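PDB 2VE3: putative cytochrome P450 120, which binds heme and retinoic acid and probably acts as a cytochrome P450 monooxygenase that inserts oxygen into its substrate. Local coordinates for residues G61-Q73 with P377-R389. Numbering follows the deposited sequence.
Sequences GALANRFLFTKEQ and PPFAHVPFGGGLR. With HEM (protoporphyrin IX containing Fe), chain C.
A62 and A380 bring the two backbones together at one end, their CA atoms 4.7 Å apart, and F69 and G387 do so at the other, so the short helix 62-68 and the residues that follow it run beside an irregular loop. A62 CA also lies 3.5 Å from F379 O, a CA-H...O contact. That same carbonyl receives the amide of N65: ND2 donates to F379 O at 3.0 Å, almost straight at 172° and with the oxygen in the plane of the amide, while V382 CG2 packs against the nitrogen. F379 itself, at positive phi, turns its ring toward the helix, where N65 O sits over one face and CD2 rests against R66 CA. The ring of F69 meets it obliquely, planes at 52°, CD2 of F69 being 3.7 Å from CD1 of F379. The FGGGLR end of 377-389 opens the FxxGxRxC heme-binding signature of P450s and leads to C391, by similarity the axial ligand of the iron. F69 packs on G386 and G387 there: G386 CA lies over the face of the ring, 4.0 Å from its centroid, a CH-pi contact, with G386 O and G387 N also over a face. Further on, E72 has CG anti to the backbone N (chi1 -170°) and an extended chain, and L388 N donates to its OE1 at 3.1 Å, on the syn side and somewhat out of the carboxylate plane. A water bridges E72 OE2, G386 O and R389 N, while R389 NH1 donates at 2.9 Å to heme propionate O2D, which lies at the edge of the guanidinium and in its plane.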
loop_
_atom_site.group_PDB
_atom_site.type_symbol
_atom_site.label_atom_id
_atom_site.label_comp_id
_atom_site.label_asym_id
_atom_site.label_seq_id
_atom_site.Cartn_x
_atom_site.Cartn_y
_atom_site.Cartn_z
ATOM N N GLY A 61 -12.283 4.842 -12.824
ATOM C CA GLY A 61 -13.200 3.907 -13.457
ATOM C C GLY A 61 -12.491 2.937 -14.375
ATOM O O GLY A 61 -11.345 3.165 -14.773
ATOM N N ALA A 62 -13.192 1.852 -14.717
ATOM C CA ALA A 62 -12.627 0.753 -15.501
ATOM C C ALA A 62 -11.985 1.213 -16.824
ATOM O O ALA A 62 -10.867 0.823 -17.159
ATOM C CB ALA A 62 -13.694 -0.311 -15.758
ATOM N N LEU A 63 -12.692 2.051 -17.563
ATOM C CA LEU A 63 -12.241 2.450 -18.893
ATOM C C LEU A 63 -11.020 3.352 -18.868
ATOM O O LEU A 63 -10.133 3.207 -19.703
ATOM C CB LEU A 63 -13.371 3.102 -19.692
ATOM C CG LEU A 63 -14.548 2.243 -20.178
ATOM C CD1 LEU A 63 -15.078 2.853 -21.439
ATOM C CD2 LEU A 63 -14.169 0.792 -20.441
ATOM N N ALA A 64 -10.986 4.283 -17.916
ATOM C CA ALA A 64 -9.830 5.153 -17.727
ATOM C C ALA A 64 -8.614 4.340 -17.260
ATOM O O ALA A 64 -7.479 4.618 -17.674
ATOM C CB ALA A 64 -10.153 6.263 -16.749
ATOM N N ASN A 65 -8.868 3.324 -16.431
ATOM C CA ASN A 65 -7.826 2.401 -15.970
ATOM C C ASN A 65 -7.312 1.523 -17.102
ATOM O O ASN A 65 -6.129 1.205 -17.162
ATOM C CB ASN A 65 -8.316 1.520 -14.810
ATOM C CG ASN A 65 -8.562 2.305 -13.542
ATOM O OD1 ASN A 65 -8.108 3.437 -13.403
ATOM N ND2 ASN A 65 -9.313 1.720 -12.625
ATOM N N ARG A 66 -8.221 1.127 -17.987
ATOM C CA ARG A 66 -7.876 0.382 -19.193
ATOM C C ARG A 66 -6.933 1.209 -20.076
ATOM O O ARG A 66 -5.856 0.769 -20.427
ATOM C CB ARG A 66 -9.171 -0.009 -19.940
ATOM C CG ARG A 66 -8.980 -0.922 -21.142
ATOM C CD ARG A 66 -10.290 -1.148 -21.899
ATOM N NE ARG A 66 -11.224 -2.038 -21.190
ATOM C CZ ARG A 66 -12.477 -2.290 -21.585
ATOM N NH1 ARG A 66 -12.969 -1.726 -22.691
ATOM N NH2 ARG A 66 -13.241 -3.114 -20.877
ATOM N N PHE A 67 -7.361 2.421 -20.409
ATOM C CA PHE A 67 -6.568 3.416 -21.135
ATOM C C PHE A 67 -5.128 3.578 -20.591
ATOM O O PHE A 67 -4.133 3.516 -21.347
ATOM C CB PHE A 67 -7.367 4.741 -21.116
ATOM C CG PHE A 67 -6.572 5.974 -21.467
ATOM C CD1 PHE A 67 -6.081 6.175 -22.758
ATOM C CD2 PHE A 67 -6.348 6.954 -20.511
ATOM C CE1 PHE A 67 -5.349 7.325 -23.078
ATOM C CE2 PHE A 67 -5.620 8.110 -20.823
ATOM C CZ PHE A 67 -5.120 8.292 -22.114
ATOM N N LEU A 68 -5.029 3.763 -19.274
ATOM C CA LEU A 68 -3.743 3.992 -18.611
ATOM C C LEU A 68 -2.861 2.743 -18.577
ATOM O O LEU A 68 -1.651 2.857 -18.529
ATOM C CB LEU A 68 -3.977 4.556 -17.201
ATOM C CG LEU A 68 -2.811 5.249 -16.490
ATOM C CD1 LEU A 68 -2.490 6.628 -17.061
ATOM C CD2 LEU A 68 -3.166 5.363 -15.048
ATOM N N PHE A 69 -3.469 1.558 -18.623
ATOM C CA PHE A 69 -2.710 0.308 -18.599
ATOM C C PHE A 69 -2.690 -0.401 -19.968
ATOM O O PHE A 69 -2.562 -1.626 -20.042
ATOM C CB PHE A 69 -3.218 -0.634 -17.493
ATOM C CG PHE A 69 -3.293 0.001 -16.119
ATOM C CD1 PHE A 69 -2.251 0.792 -15.630
ATOM C CD2 PHE A 69 -4.402 -0.227 -15.294
ATOM C CE1 PHE A 69 -2.327 1.369 -14.358
ATOM C CE2 PHE A 69 -4.483 0.352 -14.020
ATOM C CZ PHE A 69 -3.437 1.145 -13.558
ATOM N N THR A 70 -2.777 0.394 -21.040
ATOM C CA THR A 70 -2.776 -0.114 -22.416
ATOM C C THR A 70 -1.768 0.655 -23.268
ATOM O O THR A 70 -1.640 1.874 -23.128
ATOM C CB THR A 70 -4.195 -0.009 -23.050
ATOM O OG1 THR A 70 -5.091 -0.891 -22.358
ATOM C CG2 THR A 70 -4.178 -0.392 -24.536
ATOM N N LYS A 71 -1.050 -0.061 -24.143
ATOM C CA LYS A 71 -0.002 0.541 -24.975
ATOM C C LYS A 71 0.778 1.520 -24.115
ATOM O O LYS A 71 0.985 2.684 -24.488
ATOM C CB LYS A 71 -0.606 1.240 -26.203
ATOM C CG LYS A 71 -1.525 0.355 -27.036
ATOM C CD LYS A 71 -2.268 1.154 -28.101
ATOM C CE LYS A 71 -3.203 0.265 -28.914
ATOM N NZ LYS A 71 -4.107 -0.588 -28.057
ATOM N N GLU A 72 1.187 1.027 -22.950
ATOM C CA GLU A 72 1.697 1.837 -21.846
ATOM C C GLU A 72 3.136 2.331 -22.052
ATOM O O GLU A 72 3.446 3.509 -21.832
ATOM C CB GLU A 72 1.607 0.991 -20.581
ATOM C CG GLU A 72 1.867 1.719 -19.300
ATOM C CD GLU A 72 1.717 0.824 -18.103
ATOM O OE1 GLU A 72 1.252 -0.320 -18.287
ATOM O OE2 GLU A 72 2.073 1.268 -16.984
ATOM N N GLN A 73 4.000 1.409 -22.466
ATOM C CA GLN A 73 5.418 1.651 -22.755
ATOM C C GLN A 73 5.683 2.869 -23.665
ATOM O O GLN A 73 6.623 3.631 -23.445
ATOM C CB GLN A 73 6.021 0.391 -23.400
ATOM C CG GLN A 73 5.433 -0.955 -22.912
ATOM C CD GLN A 73 3.990 -1.199 -23.375
ATOM O OE1 GLN A 73 3.548 -0.642 -24.379
ATOM N NE2 GLN A 73 3.258 -2.032 -22.641
ATOM N N PRO A 377 -16.409 -5.073 -15.869
ATOM C CA PRO A 377 -15.323 -4.890 -16.841
ATOM C C PRO A 377 -13.936 -5.089 -16.215
ATOM O O PRO A 377 -13.805 -5.050 -14.989
ATOM C CB PRO A 377 -15.504 -3.438 -17.310
ATOM C CG PRO A 377 -16.380 -2.793 -16.291
ATOM C CD PRO A 377 -17.277 -3.884 -15.792
ATOM N N PRO A 378 -12.911 -5.371 -17.038
ATOM C CA PRO A 378 -11.540 -5.386 -16.520
ATOM C C PRO A 378 -11.155 -4.063 -15.866
ATOM O O PRO A 378 -11.649 -3.011 -16.269
ATOM C CB PRO A 378 -10.691 -5.611 -17.777
ATOM C CG PRO A 378 -11.611 -6.337 -18.721
ATOM C CD PRO A 378 -12.970 -5.751 -18.466
ATOM N N PHE A 379 -10.292 -4.131 -14.854
ATOM C CA PHE A 379 -9.717 -2.925 -14.199
ATOM C C PHE A 379 -10.714 -2.158 -13.333
ATOM O O PHE A 379 -10.595 -0.942 -13.143
ATOM C CB PHE A 379 -9.027 -1.997 -15.217
ATOM C CG PHE A 379 -7.909 -2.657 -15.985
ATOM C CD1 PHE A 379 -6.734 -3.044 -15.340
ATOM C CD2 PHE A 379 -8.031 -2.895 -17.353
ATOM C CE1 PHE A 379 -5.691 -3.659 -16.046
ATOM C CE2 PHE A 379 -6.986 -3.508 -18.079
ATOM C CZ PHE A 379 -5.821 -3.888 -17.416
ATOM N N ALA A 380 -11.665 -2.908 -12.783
ATOM C CA ALA A 380 -12.729 -2.379 -11.942
ATOM C C ALA A 380 -12.357 -2.444 -10.442
ATOM O O ALA A 380 -12.771 -1.604 -9.629
ATOM C CB ALA A 380 -14.016 -3.162 -12.222
ATOM N N HIS A 381 -11.579 -3.464 -10.095
ATOM C CA HIS A 381 -11.043 -3.663 -8.762
ATOM C C HIS A 381 -9.527 -3.572 -8.950
ATOM O O HIS A 381 -8.894 -4.479 -9.487
ATOM C CB HIS A 381 -11.487 -5.034 -8.255
ATOM C CG HIS A 381 -11.055 -5.358 -6.857
ATOM N ND1 HIS A 381 -11.584 -4.736 -5.746
ATOM C CD2 HIS A 381 -10.190 -6.284 -6.387
ATOM C CE1 HIS A 381 -11.035 -5.239 -4.657
ATOM N NE2 HIS A 381 -10.192 -6.185 -5.019
ATOM N N VAL A 382 -8.960 -2.433 -8.560
ATOM C CA VAL A 382 -7.541 -2.163 -8.753
ATOM C C VAL A 382 -6.793 -1.678 -7.489
ATOM O O VAL A 382 -6.088 -0.663 -7.546
ATOM C CB VAL A 382 -7.305 -1.184 -9.930
ATOM C CG1 VAL A 382 -7.623 -1.868 -11.276
ATOM C CG2 VAL A 382 -8.091 0.139 -9.748
ATOM N N PRO A 383 -6.907 -2.422 -6.371
ATOM C CA PRO A 383 -6.229 -2.061 -5.110
ATOM C C PRO A 383 -4.687 -2.161 -5.240
ATOM O O PRO A 383 -3.964 -1.480 -4.524
ATOM C CB PRO A 383 -6.763 -3.099 -4.111
ATOM C CG PRO A 383 -7.120 -4.302 -4.987
ATOM C CD PRO A 383 -7.649 -3.699 -6.254
ATOM N N PHE A 384 -4.212 -2.993 -6.173
ATOM C CA PHE A 384 -2.777 -3.168 -6.445
ATOM C C PHE A 384 -2.340 -2.554 -7.776
ATOM O O PHE A 384 -1.231 -2.824 -8.258
ATOM C CB PHE A 384 -2.395 -4.653 -6.405
ATOM C CG PHE A 384 -2.718 -5.326 -5.087
ATOM C CD1 PHE A 384 -1.922 -5.105 -3.953
ATOM C CD2 PHE A 384 -3.836 -6.152 -4.968
ATOM C CE1 PHE A 384 -2.215 -5.723 -2.735
ATOM C CE2 PHE A 384 -4.135 -6.775 -3.749
ATOM C CZ PHE A 384 -3.325 -6.559 -2.638
ATOM N N GLY A 385 -3.197 -1.731 -8.365
ATOM C CA GLY A 385 -2.916 -1.127 -9.659
ATOM C C GLY A 385 -3.085 -2.121 -10.801
ATOM O O GLY A 385 -3.915 -3.045 -10.734
ATOM N N GLY A 386 -2.301 -1.931 -11.851
ATOM C CA GLY A 386 -2.320 -2.837 -12.995
ATOM C C GLY A 386 -1.217 -2.450 -13.952
ATOM O O GLY A 386 -0.424 -1.535 -13.668
ATOM N N GLY A 387 -1.174 -3.151 -15.086
ATOM C CA GLY A 387 -0.141 -2.973 -16.116
ATOM C C GLY A 387 1.297 -3.174 -15.653
ATOM O O GLY A 387 1.589 -4.075 -14.873
ATOM N N LEU A 388 2.185 -2.304 -16.129
ATOM C CA LEU A 388 3.622 -2.420 -15.888
ATOM C C LEU A 388 4.120 -2.177 -14.461
ATOM O O LEU A 388 5.217 -2.620 -14.108
ATOM C CB LEU A 388 4.419 -1.543 -16.889
ATOM C CG LEU A 388 4.471 -1.982 -18.375
ATOM C CD1 LEU A 388 5.205 -0.955 -19.224
ATOM C CD2 LEU A 388 5.085 -3.376 -18.580
ATOM N N ARG A 389 3.324 -1.499 -13.644
ATOM C CA ARG A 389 3.736 -1.084 -12.311
ATOM C C ARG A 389 2.911 -1.760 -11.216
ATOM O O ARG A 389 3.046 -1.422 -10.030
ATOM C CB ARG A 389 3.609 0.439 -12.180
ATOM C CG ARG A 389 4.545 1.226 -13.094
ATOM C CD ARG A 389 5.908 1.270 -12.459
ATOM N NE ARG A 389 6.885 1.925 -13.297
ATOM C CZ ARG A 389 8.049 2.405 -12.875
ATOM N NH1 ARG A 389 8.405 2.324 -11.593
ATOM N NH2 ARG A 389 8.849 2.976 -13.753
HETATM C CHA HEM C . 3.330 -0.915 -6.467
HETATM C CHB HEM C . -0.704 -1.092 -3.760
HETATM C CHC HEM C . 1.604 -3.826 -0.463
HETATM C CHD HEM C . 5.751 -3.199 -2.845
HETATM C C1A HEM C . 2.019 -0.723 -6.050
HETATM C C2A HEM C . 0.967 -0.004 -6.745
HETATM C C3A HEM C . -0.149 -0.075 -5.993
HETATM C C4A HEM C . 0.169 -0.813 -4.797
HETATM C CMA HEM C . -1.532 0.533 -6.293
HETATM C CAA HEM C . 1.110 0.664 -8.134
HETATM C CBA HEM C . 1.492 2.139 -8.046
HETATM C CGA HEM C . 1.768 2.618 -9.455
HETATM O O1A HEM C . 0.806 2.600 -10.278
HETATM O O2A HEM C . 2.933 3.014 -9.751
HETATM C C1B HEM C . -0.444 -1.881 -2.655
HETATM C C2B HEM C . -1.409 -2.323 -1.659
HETATM C C3B HEM C . -0.769 -3.088 -0.750
HETATM C C4B HEM C . 0.614 -3.143 -1.144
HETATM C CMB HEM C . -2.911 -1.964 -1.686
HETATM C CAB HEM C . -1.328 -3.791 0.529
HETATM C CBB HEM C . -2.557 -4.327 0.604
HETATM C C1C HEM C . 2.923 -3.949 -0.829
HETATM C C2C HEM C . 3.932 -4.746 -0.159
HETATM C C3C HEM C . 5.088 -4.578 -0.816
HETATM C C4C HEM C . 4.836 -3.647 -1.917
HETATM C CMC HEM C . 3.677 -5.657 1.073
HETATM C CAC HEM C . 6.455 -5.255 -0.509
HETATM C CBC HEM C . 7.227 -4.930 0.533
HETATM C C1D HEM C . 5.500 -2.458 -3.982
HETATM C C2D HEM C . 6.526 -1.924 -4.838
HETATM C C3D HEM C . 5.783 -1.202 -5.968
HETATM C C4D HEM C . 4.372 -1.400 -5.693
HETATM C CMD HEM C . 8.059 -2.050 -4.640
HETATM C CAD HEM C . 6.388 -0.441 -7.170
HETATM C CBD HEM C . 6.212 -1.307 -8.416
HETATM C CGD HEM C . 6.816 -0.629 -9.623
HETATM O O1D HEM C . 6.970 -1.328 -10.655
HETATM O O2D HEM C . 7.150 0.593 -9.578
HETATM N NA HEM C . 1.496 -1.199 -4.872
HETATM N NB HEM C . 0.787 -2.386 -2.299
HETATM N NC HEM C . 3.505 -3.280 -1.892
HETATM N ND HEM C . 4.247 -2.146 -4.518
HETATM FE FE HEM C . 2.435 -2.520 -3.502
HETATM O O HOH W 1 1.193 0.504 -14.565
#